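PDB 3GT2: NlpC/P60 domain-containing protein from Mycobacterium avium subsp. paratuberculosis, which is of unknown function; its P60 domain belongs to the C40 cysteine-peptidase family but lacks the cysteine such an enzyme needs, so may not be catalytic. Local coordinates for residues Q88-G93 with P134-V139; D94-G99 with A130-Y135. All blocks are in the same frame, centred on the assembly; numbering follows the deposited sequence.

Interaction 1. Residues Q88-G93 with P134-V139; sequences QQARKG and PYMVRV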
ATOM      1  N   GLN A  88     -13.942   4.374   9.823  1.00 30.04           N
ATOM      2  CA  GLN A  88     -14.283   5.687  10.369  1.00 25.68           C
ATOM      3  C   GLN A  88     -13.168   6.242  11.241  1.00 28.25           C
ATOM      4  O   GLN A  88     -13.187   7.412  11.605  1.00 33.70           O
ATOM      5  CB  GLN A  88     -15.585   5.632  11.181  1.00 36.18           C
ATOM      6  CG  GLN A  88     -16.764   5.097  10.398  1.00 44.68           C
ATOM      7  CD  GLN A  88     -16.594   3.639  10.030  1.00 46.45           C
ATOM      8  OE1 GLN A  88     -16.127   2.831  10.832  1.00 38.42           O
ATOM      9  NE2 GLN A  88     -16.976   3.294   8.808  1.00 53.63           N
ATOM     10  N   GLN A  89     -12.199   5.398  11.580  1.00 26.60           N
ATOM     11  CA  GLN A  89     -11.089   5.820  12.427  1.00 25.02           C
ATOM     12  C   GLN A  89      -9.762   5.772  11.672  1.00 21.68           C
ATOM     13  O   GLN A  89      -8.684   5.748  12.263  1.00 28.18           O
ATOM     14  CB  GLN A  89     -11.048   4.964  13.692  1.00 32.19           C
ATOM     15  CG  GLN A  89     -12.364   5.063  14.472  1.00 38.22           C
ATOM     16  CD  GLN A  89     -12.408   4.208  15.721  1.00 45.28           C
ATOM     17  OE1 GLN A  89     -11.636   3.264  15.873  1.00 47.53           O
ATOM     18  NE2 GLN A  89     -13.331   4.532  16.623  1.00 47.58           N
ATOM     19  N   ALA A  90      -9.857   5.767  10.353  1.00 19.29           N
ATOM     20  CA  ALA A  90      -8.675   5.676   9.500  1.00 20.41           C
ATOM     21  C   ALA A  90      -7.761   6.884   9.688  1.00 23.11           C
ATOM     22  O   ALA A  90      -8.229   8.004   9.881  1.00 21.04           O
ATOM     23  CB  ALA A  90      -9.091   5.554   8.045  1.00 24.24           C
ATOM     24  N   ARG A  91      -6.457   6.642   9.640  1.00 18.23           N
ATOM     25  CA  ARG A  91      -5.460   7.714   9.666  1.00 16.09           C
ATOM     26  C   ARG A  91      -4.532   7.523   8.476  1.00 17.83           C
ATOM     27  O   ARG A  91      -4.380   6.405   7.979  1.00 20.19           O
ATOM     28  CB  ARG A  91      -4.631   7.661  10.951  1.00 22.82           C
ATOM     29  CG  ARG A  91      -5.387   8.087  12.213  1.00 27.64           C
ATOM     30  CD  ARG A  91      -4.493   7.974  13.437  1.00 37.97           C
ATOM     31  NE  ARG A  91      -5.203   8.299  14.673  1.00 52.00           N
ATOM     32  CZ  ARG A  91      -4.817   7.904  15.884  1.00 61.78           C
ATOM     33  NH1 ARG A  91      -3.726   7.161  16.026  1.00 63.45           N
ATOM     34  NH2 ARG A  91      -5.523   8.244  16.956  1.00 64.96           N
ATOM     35  N   LYS A  92      -3.888   8.594   8.023  1.00 18.19           N
ATOM     36  CA  LYS A  92      -2.947   8.447   6.917  1.00 19.89           C
ATOM     37  C   LYS A  92      -1.888   7.409   7.287  1.00 17.96           C
ATOM     38  O   LYS A  92      -1.451   7.338   8.437  1.00 20.53           O
ATOM     39  CB  LYS A  92      -2.316   9.785   6.527  1.00 27.23           C
ATOM     40  CG  LYS A  92      -1.495  10.442   7.597  1.00 30.56           C
ATOM     41  CD  LYS A  92      -1.013  11.811   7.116  1.00 42.07           C
ATOM     42  CE  LYS A  92      -0.169  12.512   8.170  1.00 50.32           C
ATOM     43  NZ  LYS A  92       0.748  13.519   7.560  1.00 53.96           N
ATOM     44  N   GLY A  93      -1.515   6.576   6.322  1.00 15.93           N
ATOM     45  CA  GLY A  93      -0.583   5.484   6.566  1.00 19.38           C
ATOM     46  C   GLY A  93      -1.272   4.140   6.769  1.00 16.94           C
ATOM     47  O   GLY A  93      -0.635   3.091   6.673  1.00 18.68           O
ATOM     48  N   PRO A 134     -13.983  -4.921   4.811  1.00 23.30           N
ATOM     49  CA  PRO A 134     -14.647  -4.337   5.982  1.00 25.71           C
ATOM     50  C   PRO A 134     -13.727  -3.563   6.925  1.00 22.38           C
ATOM     51  O   PRO A 134     -14.204  -2.660   7.622  1.00 21.13           O
ATOM     52  CB  PRO A 134     -15.193  -5.562   6.726  1.00 25.29           C
ATOM     53  CG  PRO A 134     -15.178  -6.664   5.774  1.00 30.87           C
ATOM     54  CD  PRO A 134     -14.077  -6.389   4.801  1.00 25.24           C
ATOM     55  N   TYR A 135     -12.452  -3.938   6.987  1.00 16.91           N
ATOM     56  CA  TYR A 135     -11.519  -3.286   7.896  1.00 13.43           C
ATOM     57  C   TYR A 135     -10.332  -2.718   7.155  1.00 15.63           C
ATOM     58  O   TYR A 135      -9.969  -3.192   6.072  1.00 16.62           O
ATOM     59  CB  TYR A 135     -10.988  -4.264   8.939  1.00 13.16           C
ATOM     60  CG  TYR A 135     -12.049  -4.810   9.848  1.00 14.80           C
ATOM     61  CD1 TYR A 135     -12.592  -4.023  10.851  1.00 19.02           C
ATOM     62  CD2 TYR A 135     -12.500  -6.110   9.706  1.00 18.55           C
ATOM     63  CE1 TYR A 135     -13.567  -4.520  11.695  1.00 22.18           C
ATOM     64  CE2 TYR A 135     -13.472  -6.624  10.550  1.00 22.19           C
ATOM     65  CZ  TYR A 135     -13.998  -5.820  11.542  1.00 26.32           C
ATOM     66  OH  TYR A 135     -14.964  -6.309  12.382  1.00 28.34           O
HETATM   67  N   MSE A 136      -9.728  -1.699   7.748  1.00 16.02           N
HETATM   68  CA  MSE A 136      -8.419  -1.256   7.311  1.00 16.07           C
HETATM   69  C   MSE A 136      -7.373  -1.795   8.286  1.00 16.68           C
HETATM   70  O   MSE A 136      -7.729  -2.392   9.303  1.00 19.30           O
HETATM   71  CB  MSE A 136      -8.387   0.270   7.194  1.00 18.95           C
HETATM   72  CG  MSE A 136      -9.324   0.735   6.110  1.00 23.72           C
HETATM   73 SE   MSE A 136      -9.581   2.645   6.031  1.00 29.43          SE
HETATM   74  CE  MSE A 136      -7.719   3.230   5.846  1.00 19.04           C
ATOM     75  N   VAL A 137      -6.092  -1.618   7.970  1.00 14.20           N
ATOM     76  CA  VAL A 137      -5.029  -2.194   8.794  1.00 13.75           C
ATOM     77  C   VAL A 137      -3.980  -1.148   9.110  1.00 18.37           C
ATOM     78  O   VAL A 137      -3.509  -0.437   8.218  1.00 20.24           O
ATOM     79  CB  VAL A 137      -4.338  -3.395   8.098  1.00 20.21           C
ATOM     80  CG1 VAL A 137      -3.112  -3.859   8.900  1.00 18.40           C
ATOM     81  CG2 VAL A 137      -5.331  -4.533   7.898  1.00 19.65           C
ATOM     82  N   ARG A 138      -3.628  -1.047  10.386  1.00 15.63           N
ATOM     83  CA  ARG A 138      -2.540  -0.172  10.807  1.00 16.56           C
ATOM     84  C   ARG A 138      -1.305  -0.994  11.151  1.00 20.69           C
ATOM     85  O   ARG A 138      -1.384  -1.945  11.925  1.00 18.97           O
ATOM     86  CB  ARG A 138      -2.985   0.658  12.008  1.00 15.58           C
ATOM     87  CG  ARG A 138      -1.935   1.615  12.550  1.00 17.70           C
ATOM     88  CD  ARG A 138      -2.603   2.612  13.492  1.00 19.71           C
ATOM     89  NE  ARG A 138      -3.675   3.335  12.804  1.00 24.27           N
ATOM     90  CZ  ARG A 138      -4.701   3.923  13.414  1.00 27.97           C
ATOM     91  NH1 ARG A 138      -4.806   3.876  14.736  1.00 25.70           N
ATOM     92  NH2 ARG A 138      -5.627   4.558  12.703  1.00 25.55           N
ATOM     93  N   VAL A 139      -0.163  -0.643  10.567  1.00 16.91           N
ATOM     94  CA  VAL A 139       1.066  -1.366  10.874  1.00 22.80           C
ATOM     95  C   VAL A 139       2.121  -0.470  11.504  1.00 30.15           C
ATOM     96  O   VAL A 139       3.142  -0.956  11.987  1.00 35.64           O
ATOM     97  CB  VAL A 139       1.657  -2.072   9.629  1.00 27.00           C
ATOM     98  CG1 VAL A 139       0.723  -3.172   9.142  1.00 28.30           C
ATOM     99  CG2 VAL A 139       1.937  -1.066   8.511  1.00 25.43           C
TER
HETATM  100  O   HOH W   1       0.029   1.991   9.330  1.00 23.00           O
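R138 lays one face of its guanidinium over the side chain of R91, with R91 CD above that face and R91 CG 3.6 Å from R138 NH2. In this NlpC/P60 domain the overlap is where the loop between strands 83-85 and 95-98 meets strand 136-138, near the surface. The guanidinium planes are 2° from parallel, and the nearest like-charged pair, R91 NH1 and R138 NH1, is 3.7 Å apart. The salt bridge from R138 NH2 to D94 probably offsets that proximity. D94 also accepts a hydrogen bond from the backbone N of R91, which couples the carboxylate to both arginines' segments. R138 arrives with CG anti to its own backbone nitrogen (chi1 180°) and a bend at chi3 (-57°) that turns the guanidinium towards the loop. There R138 NH2 gives a weak hydrogen bond to Q89 O at 3.3 Å, with the acceptor at the edge and in the guanidinium plane. Y12 of helix 7-24 touches both arginines. The apolar part of the contact is small but tight, for A90 CB sits 3.5 Å from CE of selenomethionine M136; a sulfate ion, probably from the crystallisation liquor, is bound about 5 Å from the A90 side chain. At the far end one water bridges the backbones, donating to G93 O at 3.0 Å and accepting from V139 N at 2.9 Å.

Interaction 2. Residues D94-G99 with A130-Y135; sequences DLIFYG and AGMAPY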
ATOM      1  N   ASP A  94      -2.573   4.160   7.049  1.00 16.55           N
ATOM      2  CA  ASP A  94      -3.330   2.922   7.195  1.00 12.70           C
ATOM      3  C   ASP A  94      -3.536   2.280   5.826  1.00 18.86           C
ATOM      4  O   ASP A  94      -3.582   2.975   4.810  1.00 21.36           O
ATOM      5  CB  ASP A  94      -4.686   3.178   7.856  1.00 15.39           C
ATOM      6  CG  ASP A  94      -4.569   3.510   9.337  1.00 23.53           C
ATOM      7  OD1 ASP A  94      -3.485   3.291   9.926  1.00 23.03           O
ATOM      8  OD2 ASP A  94      -5.569   3.990   9.913  1.00 23.36           O
ATOM      9  N   LEU A  95      -3.657   0.954   5.799  1.00 15.30           N
ATOM     10  CA  LEU A  95      -3.859   0.233   4.543  1.00 13.47           C
ATOM     11  C   LEU A  95      -5.343  -0.050   4.298  1.00 16.54           C
ATOM     12  O   LEU A  95      -6.066  -0.437   5.218  1.00 15.26           O
ATOM     13  CB  LEU A  95      -3.074  -1.078   4.544  1.00 13.65           C
ATOM     14  CG  LEU A  95      -1.544  -0.943   4.576  1.00 20.47           C
ATOM     15  CD1 LEU A  95      -0.901  -2.298   4.827  1.00 21.16           C
ATOM     16  CD2 LEU A  95      -1.026  -0.363   3.264  1.00 20.92           C
ATOM     17  N   ILE A  96      -5.770   0.146   3.051  1.00 14.79           N
ATOM     18  CA  ILE A  96      -7.139  -0.111   2.606  1.00 14.24           C
ATOM     19  C   ILE A  96      -7.126  -1.324   1.692  1.00 16.06           C
ATOM     20  O   ILE A  96      -6.246  -1.438   0.853  1.00 20.28           O
ATOM     21  CB  ILE A  96      -7.672   1.068   1.780  1.00 21.33           C
ATOM     22  CG1 ILE A  96      -7.656   2.357   2.600  1.00 20.78           C
ATOM     23  CG2 ILE A  96      -9.074   0.769   1.270  1.00 20.96           C
ATOM     24  CD1 ILE A  96      -7.846   3.609   1.747  1.00 28.68           C
ATOM     25  N   PHE A  97      -8.086  -2.231   1.839  1.00 13.23           N
ATOM     26  CA  PHE A  97      -8.028  -3.492   1.094  1.00 16.47           C
ATOM     27  C   PHE A  97      -9.272  -3.723   0.238  1.00 16.88           C
ATOM     28  O   PHE A  97     -10.345  -3.190   0.526  1.00 18.01           O
ATOM     29  CB  PHE A  97      -7.838  -4.681   2.046  1.00 13.02           C
ATOM     30  CG  PHE A  97      -6.546  -4.662   2.795  1.00 15.87           C
ATOM     31  CD1 PHE A  97      -6.391  -3.858   3.908  1.00 18.30           C
ATOM     32  CD2 PHE A  97      -5.495  -5.475   2.411  1.00 15.50           C
ATOM     33  CE1 PHE A  97      -5.198  -3.845   4.613  1.00 16.99           C
ATOM     34  CE2 PHE A  97      -4.299  -5.472   3.116  1.00 14.73           C
ATOM     35  CZ  PHE A  97      -4.148  -4.655   4.217  1.00 16.92           C
ATOM     36  N   TYR A  98      -9.112  -4.536  -0.805  1.00 16.78           N
ATOM     37  CA  TYR A  98     -10.198  -4.841  -1.733  1.00 17.31           C
ATOM     38  C   TYR A  98     -10.337  -6.337  -1.927  1.00 21.65           C
ATOM     39  O   TYR A  98      -9.346  -7.067  -1.919  1.00 19.16           O
ATOM     40  CB  TYR A  98      -9.973  -4.119  -3.074  1.00 17.10           C
ATOM     41  CG  TYR A  98     -10.032  -2.639  -2.876  1.00 17.21           C
ATOM     42  CD1 TYR A  98     -11.246  -1.964  -2.967  1.00 15.94           C
ATOM     43  CD2 TYR A  98      -8.890  -1.916  -2.523  1.00 17.78           C
ATOM     44  CE1 TYR A  98     -11.325  -0.624  -2.740  1.00 19.14           C
ATOM     45  CE2 TYR A  98      -8.964  -0.568  -2.290  1.00 17.80           C
ATOM     46  CZ  TYR A  98     -10.185   0.074  -2.406  1.00 17.97           C
ATOM     47  OH  TYR A  98     -10.276   1.421  -2.174  1.00 21.14           O
ATOM     48  N   GLY A  99     -11.576  -6.786  -2.090  1.00 22.79           N
ATOM     49  CA  GLY A  99     -11.849  -8.189  -2.315  1.00 24.97           C
ATOM     50  C   GLY A  99     -12.104  -8.916  -1.013  1.00 30.42           C
ATOM     51  O   GLY A  99     -11.843  -8.375   0.066  1.00 29.94           O
ATOM     52  N   ALA A 130     -16.271   0.745  -3.458  1.00 23.25           N
ATOM     53  CA  ALA A 130     -16.742  -0.458  -4.139  1.00 29.97           C
ATOM     54  C   ALA A 130     -15.754  -1.611  -3.974  1.00 29.50           C
ATOM     55  O   ALA A 130     -14.591  -1.507  -4.370  1.00 30.16           O
ATOM     56  CB  ALA A 130     -16.981  -0.174  -5.621  1.00 30.48           C
ATOM     57  N   GLY A 131     -16.217  -2.706  -3.376  1.00 25.12           N
ATOM     58  CA  GLY A 131     -15.394  -3.896  -3.236  1.00 27.52           C
ATOM     59  C   GLY A 131     -14.399  -3.813  -2.095  1.00 23.52           C
ATOM     60  O   GLY A 131     -13.543  -4.683  -1.930  1.00 21.45           O
HETATM   61  N   MSE A 132     -14.511  -2.759  -1.297  1.00 19.26           N
HETATM   62  CA  MSE A 132     -13.574  -2.544  -0.205  1.00 19.76           C
HETATM   63  C   MSE A 132     -13.838  -3.558   0.911  1.00 17.99           C
HETATM   64  O   MSE A 132     -14.989  -3.900   1.201  1.00 22.11           O
HETATM   65  CB  MSE A 132     -13.709  -1.103   0.308  1.00 20.40           C
HETATM   66  CG  MSE A 132     -12.544  -0.582   1.130  1.00 28.58           C
HETATM   67 SE   MSE A 132     -12.863   1.289   1.643  1.00 36.61          SE
HETATM   68  CE  MSE A 132     -14.478   1.003   2.672  1.00 37.91           C
ATOM     69  N   ALA A 133     -12.770  -4.047   1.524  1.00 15.52           N
ATOM     70  CA  ALA A 133     -12.870  -4.987   2.633  1.00 16.42           C
ATOM     71  C   ALA A 133     -13.362  -4.214   3.851  1.00 21.17           C
ATOM     72  O   ALA A 133     -13.181  -2.997   3.923  1.00 20.52           O
ATOM     73  CB  ALA A 133     -11.507  -5.619   2.903  1.00 18.84           C
ATOM     74  N   PRO A 134     -13.983  -4.921   4.811  1.00 23.30           N
ATOM     75  CA  PRO A 134     -14.647  -4.337   5.982  1.00 25.71           C
ATOM     76  C   PRO A 134     -13.727  -3.563   6.925  1.00 22.38           C
ATOM     77  O   PRO A 134     -14.204  -2.660   7.622  1.00 21.13           O
ATOM     78  CB  PRO A 134     -15.193  -5.562   6.726  1.00 25.29           C
ATOM     79  CG  PRO A 134     -15.178  -6.664   5.774  1.00 30.87           C
ATOM     80  CD  PRO A 134     -14.077  -6.389   4.801  1.00 25.24           C
ATOM     81  N   TYR A 135     -12.452  -3.938   6.987  1.00 16.91           N
ATOM     82  CA  TYR A 135     -11.519  -3.286   7.896  1.00 13.43           C
ATOM     83  C   TYR A 135     -10.332  -2.718   7.155  1.00 15.63           C
ATOM     84  O   TYR A 135      -9.969  -3.192   6.072  1.00 16.62           O
ATOM     85  CB  TYR A 135     -10.988  -4.264   8.939  1.00 13.16           C
ATOM     86  CG  TYR A 135     -12.049  -4.810   9.848  1.00 14.80           C
ATOM     87  CD1 TYR A 135     -12.592  -4.023  10.851  1.00 19.02           C
ATOM     88  CD2 TYR A 135     -12.500  -6.110   9.706  1.00 18.55           C
ATOM     89  CE1 TYR A 135     -13.567  -4.520  11.695  1.00 22.18           C
ATOM     90  CE2 TYR A 135     -13.472  -6.624  10.550  1.00 22.19           C
ATOM     91  CZ  TYR A 135     -13.998  -5.820  11.542  1.00 26.32           C
ATOM     92  OH  TYR A 135     -14.964  -6.309  12.382  1.00 28.34           O
TER
HETATM   93  O   HOH W   2     -10.128  -2.016   3.675  1.00 18.81           O
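Y98 and M132 face each other as a single antiparallel, non-hydrogen-bonded bridge pair, their CA atoms 4.4 Å apart. Two backbone hydrogen bonds flank the pair and define it. A133 N donates to F97 O at 2.8 Å (174° at the hydrogen). G99 N donates to G131 O at 2.9 Å. Two CA-H...O contacts complete the pattern, M132 CA with F97 O and Y98 CA with G131 O, both 3.4 Å. The touching parts run 115° apart end to end, which fits a bridge that does not lengthen into a ladder.

Apolar packing divides between two sides of the strand. On one, I96 CG2 meets CG of selenomethionine M132 at 3.7 Å; M132 chi1 of -162° carries CG away from its backbone nitrogen towards that methyl. On the same side of the strand the Y98 ring packs along A130-M132, with CE1 near M132 CB and A130 O at the ring edge, while its hydroxyl is hydrogen-bonded to R128 O. On the other side F97 CB and A133 CB are 3.9 Å apart, and the F97 ring meets Y79 edge-to-face.

Water forms a third link: one molecule accepts from F97 N at 2.8 Å and lies within donating distance of Y135 O and A133 O, though acceptors there outnumber its protons.

The bridge lies at the end of strand 95-98, an outermost strand of the four-stranded sheet. M115 of strand 114-118 touches I96 and Y98, and strand 95-98 has 105-111 along one edge and 136-138 at the other, where L95 and V137 are hydrogen-bonded and F97 packs on V137.

In the fold
From the N terminus, helix 7-24 and the other helices precede both contacts. Residues 88-93 lead straight into 94-99, and the chain then runs through strands 105-111, 114-118 and 122-126 before returning. Residues 130-135 come back first, closing a loop of 30 residues in interaction 2; 134-139 follow, closing one of 40 in interaction 1. Interaction 2 is therefore nested inside interaction 1 without crossing it, and the two share P134 and Y135. Their centres are 10 Å apart, joined by a probable backbone hydrogen bond from L95 N to V137 O. Together they tie the returning C-terminal segment, whose strand also meets 83-85, to the edge of the four-stranded sheet and to the loop before it.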